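Local coordinates for protein SSD1 (Saccharomyces cerevisiae S288C, PDB 7AM1) that binds messenger RNA and represses its translation as a pseudonuclease of the RNase II family, having lost the family's catalytic activity, at residues D181-L189 with G898-V906. Sequence-based numbering, arbitrary orientation.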
loop_
_atom_site.group_PDB
_atom_site.type_symbol
_atom_site.label_atom_id
_atom_site.label_comp_id
_atom_site.label_asym_id
_atom_site.label_seq_id
_atom_site.Cartn_x
_atom_site.Cartn_y
_atom_site.Cartn_z
ATOM N N ASP A 181 18.960 -6.861 -4.919
ATOM C CA ASP A 181 18.541 -5.467 -4.813
ATOM C C ASP A 181 17.649 -5.062 -5.980
ATOM O O ASP A 181 16.650 -4.359 -5.791
ATOM C CB ASP A 181 19.768 -4.556 -4.748
ATOM C CG ASP A 181 20.364 -4.467 -3.352
ATOM O OD1 ASP A 181 19.740 -4.977 -2.394
ATOM O OD2 ASP A 181 21.471 -3.895 -3.219
ATOM N N VAL A 182 18.001 -5.474 -7.200
ATOM C CA VAL A 182 17.207 -5.071 -8.358
ATOM C C VAL A 182 15.763 -5.526 -8.188
ATOM O O VAL A 182 14.822 -4.805 -8.543
ATOM C CB VAL A 182 17.822 -5.623 -9.658
ATOM C CG1 VAL A 182 16.958 -5.246 -10.858
ATOM C CG2 VAL A 182 19.232 -5.083 -9.859
ATOM N N GLU A 183 15.560 -6.721 -7.632
ATOM C CA GLU A 183 14.202 -7.204 -7.400
ATOM C C GLU A 183 13.546 -6.484 -6.228
ATOM O O GLU A 183 12.437 -5.952 -6.358
ATOM C CB GLU A 183 14.202 -8.715 -7.174
ATOM C CG GLU A 183 14.629 -9.519 -8.391
ATOM C CD GLU A 183 14.656 -11.007 -8.117
ATOM O OE1 GLU A 183 14.975 -11.399 -6.978
ATOM O OE2 GLU A 183 14.309 -11.785 -9.030
ATOM N N VAL A 184 14.204 -6.469 -5.068
ATOM C CA VAL A 184 13.580 -5.883 -3.884
ATOM C C VAL A 184 13.283 -4.405 -4.110
ATOM O O VAL A 184 12.182 -3.921 -3.823
ATOM C CB VAL A 184 14.462 -6.096 -2.643
ATOM C CG1 VAL A 184 13.897 -5.311 -1.469
ATOM C CG2 VAL A 184 14.533 -7.571 -2.296
ATOM N N GLU A 185 14.267 -3.658 -4.617
ATOM C CA GLU A 185 14.065 -2.231 -4.838
ATOM C C GLU A 185 13.151 -1.963 -6.026
ATOM O O GLU A 185 12.357 -1.013 -5.996
ATOM C CB GLU A 185 15.411 -1.538 -5.055
ATOM C CG GLU A 185 16.352 -1.603 -3.868
ATOM C CD GLU A 185 17.708 -0.999 -4.180
ATOM O OE1 GLU A 185 17.916 -0.585 -5.338
ATOM O OE2 GLU A 185 18.558 -0.924 -3.267
ATOM N N GLY A 186 13.225 -2.793 -7.061
ATOM C CA GLY A 186 12.578 -2.498 -8.321
ATOM C C GLY A 186 11.153 -2.991 -8.458
ATOM O O GLY A 186 10.406 -2.484 -9.301
ATOM N N GLN A 187 10.751 -3.960 -7.641
ATOM C CA GLN A 187 9.442 -4.586 -7.792
ATOM C C GLN A 187 8.358 -3.927 -6.940
ATOM O O GLN A 187 7.223 -4.414 -6.916
ATOM C CB GLN A 187 9.560 -6.078 -7.475
ATOM C CG GLN A 187 10.384 -6.804 -8.542
ATOM C CD GLN A 187 10.633 -8.261 -8.230
ATOM O OE1 GLN A 187 10.617 -8.671 -7.071
ATOM N NE2 GLN A 187 10.888 -9.053 -9.269
ATOM N N SER A 188 8.668 -2.817 -6.277
ATOM C CA SER A 188 7.668 -2.033 -5.566
ATOM C C SER A 188 7.785 -0.574 -5.990
ATOM O O SER A 188 8.795 -0.142 -6.554
ATOM C CB SER A 188 7.823 -2.163 -4.043
ATOM O OG SER A 188 9.060 -1.623 -3.616
ATOM N N LEU A 189 6.732 0.194 -5.715
ATOM C CA LEU A 189 6.705 1.581 -6.165
ATOM C C LEU A 189 7.678 2.439 -5.366
ATOM O O LEU A 189 8.435 3.233 -5.938
ATOM C CB LEU A 189 5.281 2.126 -6.070
ATOM C CG LEU A 189 4.275 1.383 -6.952
ATOM C CD1 LEU A 189 2.856 1.781 -6.578
ATOM C CD2 LEU A 189 4.557 1.638 -8.437
ATOM N N GLY A 898 11.958 -9.457 -17.382
ATOM C CA GLY A 898 12.575 -10.768 -17.279
ATOM C C GLY A 898 12.052 -11.643 -16.155
ATOM O O GLY A 898 11.930 -12.859 -16.327
ATOM N N MET A 899 11.775 -11.049 -14.994
ATOM C CA MET A 899 11.251 -11.773 -13.844
ATOM C C MET A 899 9.723 -11.803 -13.865
ATOM O O MET A 899 9.072 -11.138 -14.674
ATOM C CB MET A 899 11.745 -11.132 -12.543
ATOM C CG MET A 899 13.243 -10.901 -12.531
ATOM S SD MET A 899 14.191 -12.426 -12.404
ATOM C CE MET A 899 15.849 -11.761 -12.548
ATOM N N ALA A 900 9.149 -12.566 -12.927
ATOM C CA ALA A 900 7.697 -12.591 -12.782
ATOM C C ALA A 900 7.155 -11.176 -12.674
ATOM O O ALA A 900 6.085 -10.859 -13.208
ATOM C CB ALA A 900 7.296 -13.409 -11.554
ATOM N N LEU A 901 7.882 -10.315 -11.975
ATOM C CA LEU A 901 7.546 -8.916 -11.896
ATOM C C LEU A 901 8.686 -8.102 -12.490
ATOM O O LEU A 901 9.858 -8.414 -12.251
ATOM C CB LEU A 901 7.309 -8.495 -10.440
ATOM C CG LEU A 901 6.259 -9.307 -9.673
ATOM C CD1 LEU A 901 6.096 -8.758 -8.261
ATOM C CD2 LEU A 901 4.920 -9.324 -10.407
ATOM N N PRO A 902 8.388 -7.064 -13.263
ATOM C CA PRO A 902 9.458 -6.205 -13.774
ATOM C C PRO A 902 10.103 -5.420 -12.643
ATOM O O PRO A 902 9.535 -5.245 -11.563
ATOM C CB PRO A 902 8.738 -5.287 -14.766
ATOM C CG PRO A 902 7.317 -5.252 -14.272
ATOM C CD PRO A 902 7.055 -6.618 -13.709
ATOM N N CYS A 903 11.308 -4.933 -12.916
ATOM C CA CYS A 903 12.115 -4.236 -11.924
ATOM C C CYS A 903 12.398 -2.829 -12.423
ATOM O O CYS A 903 13.069 -2.652 -13.445
ATOM C CB CYS A 903 13.424 -4.989 -11.677
ATOM S SG CYS A 903 13.180 -6.688 -11.117
ATOM N N LEU A 904 11.920 -1.832 -11.688
ATOM C CA LEU A 904 12.261 -0.454 -11.987
ATOM C C LEU A 904 13.685 -0.181 -11.534
ATOM O O LEU A 904 14.086 -0.575 -10.436
ATOM C CB LEU A 904 11.302 0.506 -11.291
ATOM C CG LEU A 904 9.839 0.374 -11.700
ATOM C CD1 LEU A 904 8.937 1.102 -10.697
ATOM C CD2 LEU A 904 9.651 0.919 -13.111
ATOM N N THR A 905 14.448 0.494 -12.386
ATOM C CA THR A 905 15.824 0.836 -12.075
ATOM C C THR A 905 16.079 2.266 -12.524
ATOM O O THR A 905 15.485 2.745 -13.495
ATOM C CB THR A 905 16.831 -0.108 -12.758
ATOM O OG1 THR A 905 16.671 -0.034 -14.181
ATOM C CG2 THR A 905 16.636 -1.551 -12.303
ATOM N N VAL A 906 16.979 2.938 -11.816
ATOM C CA VAL A 906 17.320 4.321 -12.111
ATOM C C VAL A 906 18.833 4.473 -12.142
ATOM O O VAL A 906 19.565 3.780 -11.428
ATOM C CB VAL A 906 16.713 5.304 -11.084
ATOM C CG1 VAL A 906 15.214 5.371 -11.244
ATOM C CG2 VAL A 906 17.099 4.902 -9.667
HETATM O O HOH W 1 15.897 -2.005 -8.759
#
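Just past helix 175-186, Gln187 extends across Leu901 and Pro902, at the entry to strand 903-908. Its CB sits 4.2 Å from Pro902 O, and CG, set beside its own backbone N (chi1 -68°), comes closer to that carbonyl oxygen, which the contact buries without a hydrogen-bond partner in the model, while also brushing Cys903 SG. CD comes to 4.0 Å from Leu901 CB, the two side chains crossing nearly at right angles. At the tip, NE2 donates to Leu901 O at 3.2 Å from above the carbonyl plane, a bent bond of 150°; glutamine suits the place because its methylenes pack while its amide N-H still reaches a backbone oxygen. The strand is outermost in a five-stranded antiparallel sheet, consistent with the OB-type C-terminal domain of the RNase II family, and helix segment 181-186 crosses strand segment 903-906 at 97°. Such closeness needs Gly186, whose CA stands 4.0 Å from Cys903 CA, where a CB would clash with the strand. Gly186 O then accepts a nearly straight bond from Leu904 N (2.9 Å) and a second from His715 of helix 689-725. Small Cys903 fits against the helix, its CB 3.6 Å from Val182 CG1, while one water donates to both Val182 O and Leu904 O.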